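Side-chain contacts in solute-binding protein (Thermoactinomyces vulgaris, PDB 2ZYO), which binds maltodextrins and cyclodextrins, here maltotetraose, and probably hands them to a membrane transporter for sugar uptake: residues A[173-178]-A[348-353]; A[186-191]-A[357-362]; A[265-268]-A[274-277]. All coordinates share one frame; numbering follows the deposited sequence.

How the contacts relate
Contacts 1 and 2 form one continuous patch beside the sugar: Phe-174 packs on Val-188 and Trp-360, Ile-353 packs on Phe-189, and both contacts reach the glucose of chain C. Their segments alternate along the chain (173-178, 186-191, 348-353, 357-362), with contact 3 nested inside both loops. Contact 1 is only partly buried and mixes polar grips on the sugar with a sulfur-aromatic touch, while contact 2 is buried and purely apolar between its segments. Contact 3, also buried, closes a short loop with apolar groups and a water, away from the glucose. It reaches contact 1 through the backbone pair Val-348 N and Thr-277 O, but does not touch contact 2.

Contact 1: residues A[173-178]-A[348-353]; sequences NFYYTY and VPMPSI. With GLC (alpha-D-glucopyranose), chain B; GLC (alpha-D-glucopyranose), chain C.
The sulfur of Met-350 comes up to the edge of the Tyr-175 ring, and that same ring carries a glucose over one face. This Met-aromatic contact lies at the sugar-binding cleft of the two-lobed solute-binding protein fold, where the start of helix 174-183 meets the chain just after strand 348-349. SD stands 3.7 Å from Tyr-175 CE1 and 81° off the ring normal, so it is well to the side of the pi cloud. Over the centre of the Tyr-175 ring sits C4 of the chain B glucose, 3.9 Å above the plane. With chi1 at 176°, CG trans to the amide nitrogen, the ring reaches out from the first helical turn and turns one face to the sugar. CD2 of Tyr-175 lies over the centre of the Tyr-176 ring.

Asn-173 is the N-cap of this helix and grips two things with one oxygen. OD1 accepts Tyr-175 N at 3.0 Å, a capping bond, and takes O6 of the chain C glucose at 3.0 Å. Its ND2 gives a longer bond, 3.3 Å, to O6 of the chain B glucose and also reaches Glu-170. The cap therefore fixes the amide that reads two neighbouring sugar units. Further along the helix, Tyr-178 stacks on Phe-278 and crosses Val-348 at about a right angle, with its OH 3.6 Å from Val-348 CG2.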
# COMPACT_ATOMS: atom_id res chain seq x y z
N ASN A 173 -14.98 2.58 2.11
CA ASN A 173 -13.90 2.23 1.19
C ASN A 173 -13.20 0.97 1.70
O ASN A 173 -12.62 0.97 2.78
CB ASN A 173 -12.91 3.40 1.10
CG ASN A 173 -11.84 3.21 0.03
OD1 ASN A 173 -11.45 2.09 -0.31
ND2 ASN A 173 -11.33 4.32 -0.49
N PHE A 174 -13.28 -0.09 0.90
CA PHE A 174 -12.74 -1.41 1.27
C PHE A 174 -11.25 -1.40 1.58
O PHE A 174 -10.77 -2.20 2.39
CB PHE A 174 -13.06 -2.43 0.18
CG PHE A 174 -12.60 -3.84 0.48
CD1 PHE A 174 -13.11 -4.55 1.56
CD2 PHE A 174 -11.66 -4.46 -0.34
CE1 PHE A 174 -12.69 -5.85 1.83
CE2 PHE A 174 -11.23 -5.76 -0.08
CZ PHE A 174 -11.75 -6.45 1.01
N TYR A 175 -10.50 -0.51 0.94
CA TYR A 175 -9.08 -0.37 1.26
C TYR A 175 -8.89 -0.11 2.76
O TYR A 175 -7.97 -0.66 3.39
CB TYR A 175 -8.40 0.72 0.42
CG TYR A 175 -6.96 0.91 0.84
CD1 TYR A 175 -5.96 0.07 0.35
CD2 TYR A 175 -6.60 1.89 1.77
CE1 TYR A 175 -4.64 0.22 0.75
CE2 TYR A 175 -5.28 2.05 2.18
CZ TYR A 175 -4.31 1.20 1.67
OH TYR A 175 -3.01 1.35 2.08
N TYR A 176 -9.75 0.73 3.32
CA TYR A 176 -9.65 1.15 4.71
C TYR A 176 -10.31 0.16 5.67
O TYR A 176 -9.81 -0.06 6.78
CB TYR A 176 -10.24 2.56 4.89
CG TYR A 176 -9.44 3.63 4.19
CD1 TYR A 176 -8.43 4.31 4.86
CD2 TYR A 176 -9.67 3.94 2.84
CE1 TYR A 176 -7.67 5.29 4.21
CE2 TYR A 176 -8.92 4.91 2.19
CZ TYR A 176 -7.92 5.59 2.88
OH TYR A 176 -7.17 6.55 2.25
N THR A 177 -11.41 -0.43 5.23
CA THR A 177 -12.19 -1.33 6.09
C THR A 177 -11.70 -2.77 6.04
O THR A 177 -12.25 -3.63 6.74
CB THR A 177 -13.68 -1.32 5.70
OG1 THR A 177 -13.82 -1.80 4.36
CG2 THR A 177 -14.25 0.08 5.80
N TYR A 178 -10.68 -3.04 5.23
CA TYR A 178 -10.17 -4.41 5.10
C TYR A 178 -9.93 -5.09 6.45
O TYR A 178 -10.27 -6.27 6.61
CB TYR A 178 -8.89 -4.46 4.26
CG TYR A 178 -8.33 -5.85 4.14
CD1 TYR A 178 -9.00 -6.84 3.42
CD2 TYR A 178 -7.13 -6.20 4.77
CE1 TYR A 178 -8.49 -8.13 3.32
CE2 TYR A 178 -6.61 -7.48 4.67
CZ TYR A 178 -7.30 -8.44 3.95
OH TYR A 178 -6.80 -9.72 3.84
N VAL A 348 -0.96 -7.53 5.31
CA VAL A 348 -0.80 -8.46 4.19
C VAL A 348 -0.80 -7.68 2.87
O VAL A 348 -1.48 -6.65 2.76
CB VAL A 348 -1.89 -9.57 4.17
CG1 VAL A 348 -1.69 -10.55 5.32
CG2 VAL A 348 -3.29 -8.97 4.18
N PRO A 349 -0.04 -8.16 1.87
CA PRO A 349 0.05 -7.41 0.62
C PRO A 349 -1.29 -7.33 -0.09
O PRO A 349 -2.04 -8.31 -0.12
CB PRO A 349 1.04 -8.24 -0.21
CG PRO A 349 1.78 -9.08 0.79
CD PRO A 349 0.78 -9.38 1.84
N MET A 350 -1.61 -6.16 -0.64
CA MET A 350 -2.75 -6.04 -1.54
C MET A 350 -2.58 -7.05 -2.66
O MET A 350 -1.47 -7.19 -3.20
CB MET A 350 -2.84 -4.64 -2.12
CG MET A 350 -3.54 -3.63 -1.23
SD MET A 350 -3.67 -2.02 -2.00
CE MET A 350 -1.96 -1.54 -2.05
N PRO A 351 -3.65 -7.79 -3.00
CA PRO A 351 -3.59 -8.72 -4.13
C PRO A 351 -3.06 -8.03 -5.38
O PRO A 351 -3.45 -6.90 -5.68
CB PRO A 351 -5.05 -9.13 -4.32
CG PRO A 351 -5.63 -9.02 -2.95
CD PRO A 351 -4.98 -7.81 -2.35
N SER A 352 -2.16 -8.70 -6.09
CA SER A 352 -1.50 -8.12 -7.26
C SER A 352 -1.95 -8.74 -8.58
O SER A 352 -1.50 -8.32 -9.65
CB SER A 352 0.02 -8.23 -7.12
OG SER A 352 0.42 -9.58 -6.99
N ILE A 353 -2.85 -9.72 -8.51
CA ILE A 353 -3.40 -10.34 -9.72
C ILE A 353 -4.29 -9.33 -10.47
O ILE A 353 -4.90 -8.47 -9.85
CB ILE A 353 -4.16 -11.67 -9.43
CG1 ILE A 353 -5.40 -11.43 -8.56
CG2 ILE A 353 -3.21 -12.69 -8.79
CD1 ILE A 353 -6.38 -12.60 -8.56
C1 GLC B . -4.05 5.48 -0.48
C2 GLC B . -3.26 4.34 -1.16
C3 GLC B . -4.04 3.66 -2.30
C4 GLC B . -5.49 3.39 -1.90
C5 GLC B . -6.12 4.66 -1.34
C6 GLC B . -7.57 4.47 -0.92
O1 GLC B . -4.09 6.62 -1.26
O2 GLC B . -2.01 4.83 -1.66
O3 GLC B . -3.42 2.43 -2.64
O4 GLC B . -6.23 2.95 -3.06
O5 GLC B . -5.39 5.09 -0.18
O6 GLC B . -8.47 4.95 -1.90
C1 GLC C . -6.56 1.59 -3.08
C2 GLC C . -6.13 0.97 -4.41
C3 GLC C . -6.98 1.53 -5.55
C4 GLC C . -8.47 1.31 -5.25
C5 GLC C . -8.82 1.89 -3.88
C6 GLC C . -10.24 1.59 -3.46
O2 GLC C . -4.76 1.27 -4.66
O3 GLC C . -6.63 0.90 -6.77
O4 GLC C . -9.26 1.93 -6.25
O5 GLC C . -7.95 1.35 -2.86
O6 GLC C . -10.97 2.78 -3.21

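Contact 2: residues A[186-191]-A[357-362]; sequences AAVFKE and GVVWEP. With GLC (alpha-D-glucopyranose), chain C.
A beta-hairpin that begins at Phe-189 packs here, together with Val-188 just before it, against Val-359, the residue ahead of Trp-360 and next to the sugar site. CG2 of Val-359 meets CZ of Phe-189 at 3.7 Å, the ring and the valine pointing in contrary senses as they pass. CG1, placed anti to the backbone N of Val-359 (chi1 167°), is turned toward Val-188, whose own CG1 lies 4.2 Å away. The valines cross obliquely, and no hydrogen bond joins the segments. One branched residue thus fills the angle between two partners, its methyls divided between them.

The hairpin pairs strands 189-192 and 195-201, and Phe-189 also rests on Leu-196 and Ile-201 of the second strand. The next residue after Val-359, Trp-360 of helix 360-371, faces the pocket of this solute-binding protein fold, where its indole forms a CH-pi stacking platform for the sugar. The chain C glucose lies over one face of the indole, with C4 3.4 Å above the plane and offset toward the rim. C6 of that glucose comes within 3.3 Å of CE3. CG of Trp-360 stands anti to its carbonyl carbon (chi1 -59°), which swings the flat ring to the sugar side while Val-359 faces the hairpin. With an alanine in place of Trp-360 the indole is gone, and the chain C glucose would probably lose the flat surface against its C4 and C6. Helix 377-394 completes the packing: Val-359 also touches Met-388, and Val-358 lies on Lys-391 and Ile-392.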
# COMPACT_ATOMS: atom_id res chain seq x y z
N ALA A 186 -12.28 -13.24 6.63
CA ALA A 186 -12.66 -13.06 5.23
C ALA A 186 -11.45 -12.76 4.35
O ALA A 186 -10.53 -12.04 4.77
CB ALA A 186 -13.70 -11.96 5.10
N ALA A 187 -11.47 -13.31 3.14
CA ALA A 187 -10.42 -13.08 2.15
C ALA A 187 -11.03 -12.52 0.87
O ALA A 187 -12.21 -12.72 0.60
CB ALA A 187 -9.66 -14.37 1.87
N VAL A 188 -10.22 -11.81 0.08
CA VAL A 188 -10.66 -11.34 -1.24
C VAL A 188 -10.68 -12.52 -2.21
O VAL A 188 -11.73 -12.86 -2.76
CB VAL A 188 -9.77 -10.20 -1.79
CG1 VAL A 188 -10.37 -9.66 -3.09
CG2 VAL A 188 -9.61 -9.08 -0.77
N PHE A 189 -9.51 -13.13 -2.43
CA PHE A 189 -9.38 -14.34 -3.23
C PHE A 189 -8.79 -15.45 -2.36
O PHE A 189 -7.96 -15.18 -1.49
CB PHE A 189 -8.46 -14.12 -4.43
CG PHE A 189 -8.93 -13.04 -5.37
CD1 PHE A 189 -9.97 -13.28 -6.27
CD2 PHE A 189 -8.32 -11.79 -5.38
CE1 PHE A 189 -10.40 -12.29 -7.15
CE2 PHE A 189 -8.75 -10.79 -6.25
CZ PHE A 189 -9.78 -11.05 -7.14
N LYS A 190 -9.22 -16.69 -2.60
CA LYS A 190 -8.64 -17.83 -1.89
C LYS A 190 -7.18 -18.01 -2.29
O LYS A 190 -6.86 -18.12 -3.47
CB LYS A 190 -9.44 -19.11 -2.16
CG LYS A 190 -8.84 -20.39 -1.57
CD LYS A 190 -8.82 -20.37 -0.04
CE LYS A 190 -8.33 -21.70 0.53
NZ LYS A 190 -6.95 -22.05 0.08
N GLU A 191 -6.30 -18.03 -1.29
CA GLU A 191 -4.87 -18.17 -1.50
C GLU A 191 -4.42 -19.61 -1.28
O GLU A 191 -4.82 -20.25 -0.30
CB GLU A 191 -4.09 -17.23 -0.57
CG GLU A 191 -2.61 -17.10 -0.90
CD GLU A 191 -1.92 -16.01 -0.11
OE1 GLU A 191 -2.41 -14.85 -0.11
OE2 GLU A 191 -0.87 -16.29 0.51
N GLY A 357 -8.16 -5.58 -9.89
CA GLY A 357 -8.51 -4.29 -10.49
C GLY A 357 -9.99 -4.00 -10.59
O GLY A 357 -10.42 -2.85 -10.46
N VAL A 358 -10.79 -5.05 -10.82
CA VAL A 358 -12.23 -4.90 -10.98
C VAL A 358 -13.02 -5.21 -9.70
O VAL A 358 -14.25 -5.21 -9.70
CB VAL A 358 -12.78 -5.73 -12.17
CG1 VAL A 358 -12.17 -5.25 -13.49
CG2 VAL A 358 -12.53 -7.22 -11.97
N VAL A 359 -12.30 -5.47 -8.61
CA VAL A 359 -12.92 -5.74 -7.31
C VAL A 359 -13.33 -4.44 -6.61
O VAL A 359 -14.41 -4.37 -6.02
CB VAL A 359 -12.02 -6.61 -6.40
CG1 VAL A 359 -12.52 -6.62 -4.95
CG2 VAL A 359 -11.93 -8.03 -6.93
N TRP A 360 -12.46 -3.43 -6.69
CA TRP A 360 -12.64 -2.18 -5.94
C TRP A 360 -13.99 -1.51 -6.14
O TRP A 360 -14.67 -1.19 -5.16
CB TRP A 360 -11.51 -1.19 -6.25
CG TRP A 360 -10.13 -1.70 -5.93
CD1 TRP A 360 -9.17 -2.06 -6.83
CD2 TRP A 360 -9.57 -1.90 -4.63
NE1 TRP A 360 -8.04 -2.47 -6.17
CE2 TRP A 360 -8.25 -2.39 -4.82
CE3 TRP A 360 -10.04 -1.73 -3.32
CZ2 TRP A 360 -7.40 -2.70 -3.75
CZ3 TRP A 360 -9.19 -2.04 -2.26
CH2 TRP A 360 -7.89 -2.52 -2.48
N GLU A 361 -14.38 -1.30 -7.39
CA GLU A 361 -15.63 -0.59 -7.71
C GLU A 361 -16.88 -1.25 -7.08
O GLU A 361 -17.59 -0.60 -6.32
CB GLU A 361 -15.79 -0.38 -9.22
CG GLU A 361 -17.00 0.46 -9.64
CD GLU A 361 -17.24 0.45 -11.14
OE1 GLU A 361 -16.26 0.42 -11.91
OE2 GLU A 361 -18.42 0.48 -11.56
N PRO A 362 -17.13 -2.54 -7.40
CA PRO A 362 -18.28 -3.25 -6.81
C PRO A 362 -18.26 -3.35 -5.29
O PRO A 362 -19.31 -3.18 -4.65
CB PRO A 362 -18.19 -4.65 -7.43
CG PRO A 362 -17.34 -4.50 -8.63
CD PRO A 362 -16.39 -3.40 -8.33
C1 GLC C . -6.56 1.59 -3.08
C2 GLC C . -6.13 0.97 -4.41
C3 GLC C . -6.98 1.53 -5.55
C4 GLC C . -8.47 1.31 -5.25
C5 GLC C . -8.82 1.89 -3.88
C6 GLC C . -10.24 1.59 -3.46
O2 GLC C . -4.76 1.27 -4.66
O3 GLC C . -6.63 0.90 -6.77
O4 GLC C . -9.26 1.93 -6.25
O5 GLC C . -7.95 1.35 -2.86
O6 GLC C . -10.97 2.78 -3.21

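Contact 3: residues A[265-268]-A[274-277]; sequences APLP and DAQT
Leu-267 lays its side chain over Ala-275 and Thr-277, closing the short loop between strands 262-265 and 278-287. Its CG is anti to its own carbonyl carbon (chi1 -61°), and chi2 of 180° carries CD1 on to the methyl of Thr-277. On the way, CB of Leu-267 meets CB of Ala-275 at 3.7 Å. CD1 then reaches Thr-277 CG2, also at 3.7 Å, while Ala-275 CB lies 4.1 Å from that same CD1. At chi1 51° Thr-277 places its hydroxyl between backbone N and carbonyl carbon, which turns CG2 to the leucine; OG1 bonds Ser-130.

The polar part of the contact is a water, which donates to Leu-267 O at 2.8 Å and accepts from Ala-275 N at 3.0 Å, bridging the two backbones. Gln-343 of helix 338-344 ties both sides as well, bonding Leu-267 N with OE1 and Ala-275 O with NE2. Leu-267 packs onward against Phe-179 of helix 174-183, while the backbone of Thr-277 bonds Val-348 of strand 348-349.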
# COMPACT_ATOMS: atom_id res chain seq x y z
N ALA A 265 -0.40 5.33 15.99
CA ALA A 265 -0.34 4.04 16.67
C ALA A 265 -0.91 2.94 15.78
O ALA A 265 -1.70 3.23 14.88
CB ALA A 265 -1.10 4.11 17.99
N PRO A 266 -0.52 1.67 16.03
CA PRO A 266 -1.18 0.59 15.29
C PRO A 266 -2.66 0.56 15.64
O PRO A 266 -3.05 1.06 16.70
CB PRO A 266 -0.50 -0.68 15.84
CG PRO A 266 0.73 -0.22 16.50
CD PRO A 266 0.49 1.18 16.97
N LEU A 267 -3.47 -0.02 14.76
CA LEU A 267 -4.88 -0.20 15.07
C LEU A 267 -5.03 -1.09 16.30
O LEU A 267 -4.25 -2.03 16.48
CB LEU A 267 -5.62 -0.81 13.88
CG LEU A 267 -5.64 -0.02 12.57
CD1 LEU A 267 -6.42 -0.78 11.51
CD2 LEU A 267 -6.23 1.38 12.76
N PRO A 268 -6.01 -0.77 17.17
CA PRO A 268 -6.27 -1.57 18.36
C PRO A 268 -6.56 -3.03 18.01
O PRO A 268 -7.09 -3.32 16.94
CB PRO A 268 -7.52 -0.91 18.95
CG PRO A 268 -7.46 0.50 18.47
CD PRO A 268 -6.92 0.39 17.08
N ASP A 274 -3.97 -9.04 16.54
CA ASP A 274 -3.48 -7.86 15.83
C ASP A 274 -4.37 -7.57 14.63
O ASP A 274 -4.80 -8.50 13.94
CB ASP A 274 -2.04 -8.07 15.35
CG ASP A 274 -1.05 -8.22 16.48
OD1 ASP A 274 -1.08 -7.40 17.42
OD2 ASP A 274 -0.21 -9.14 16.42
N ALA A 275 -4.66 -6.30 14.40
CA ALA A 275 -5.39 -5.89 13.21
C ALA A 275 -4.55 -6.14 11.97
O ALA A 275 -3.33 -5.92 11.98
CB ALA A 275 -5.80 -4.43 13.29
N GLN A 276 -5.20 -6.63 10.91
CA GLN A 276 -4.53 -6.93 9.65
C GLN A 276 -4.97 -5.95 8.59
O GLN A 276 -6.11 -5.97 8.14
CB GLN A 276 -4.85 -8.35 9.19
CG GLN A 276 -4.40 -9.45 10.12
CD GLN A 276 -4.83 -10.82 9.63
OE1 GLN A 276 -4.27 -11.34 8.66
NE2 GLN A 276 -5.82 -11.40 10.29
N THR A 277 -4.04 -5.08 8.19
CA THR A 277 -4.30 -4.09 7.16
C THR A 277 -3.67 -4.53 5.85
O THR A 277 -2.82 -5.42 5.82
CB THR A 277 -3.71 -2.73 7.56
OG1 THR A 277 -2.34 -2.90 7.94
CG2 THR A 277 -4.47 -2.14 8.73
O HOH W 1 -3.41 -4.66 16.51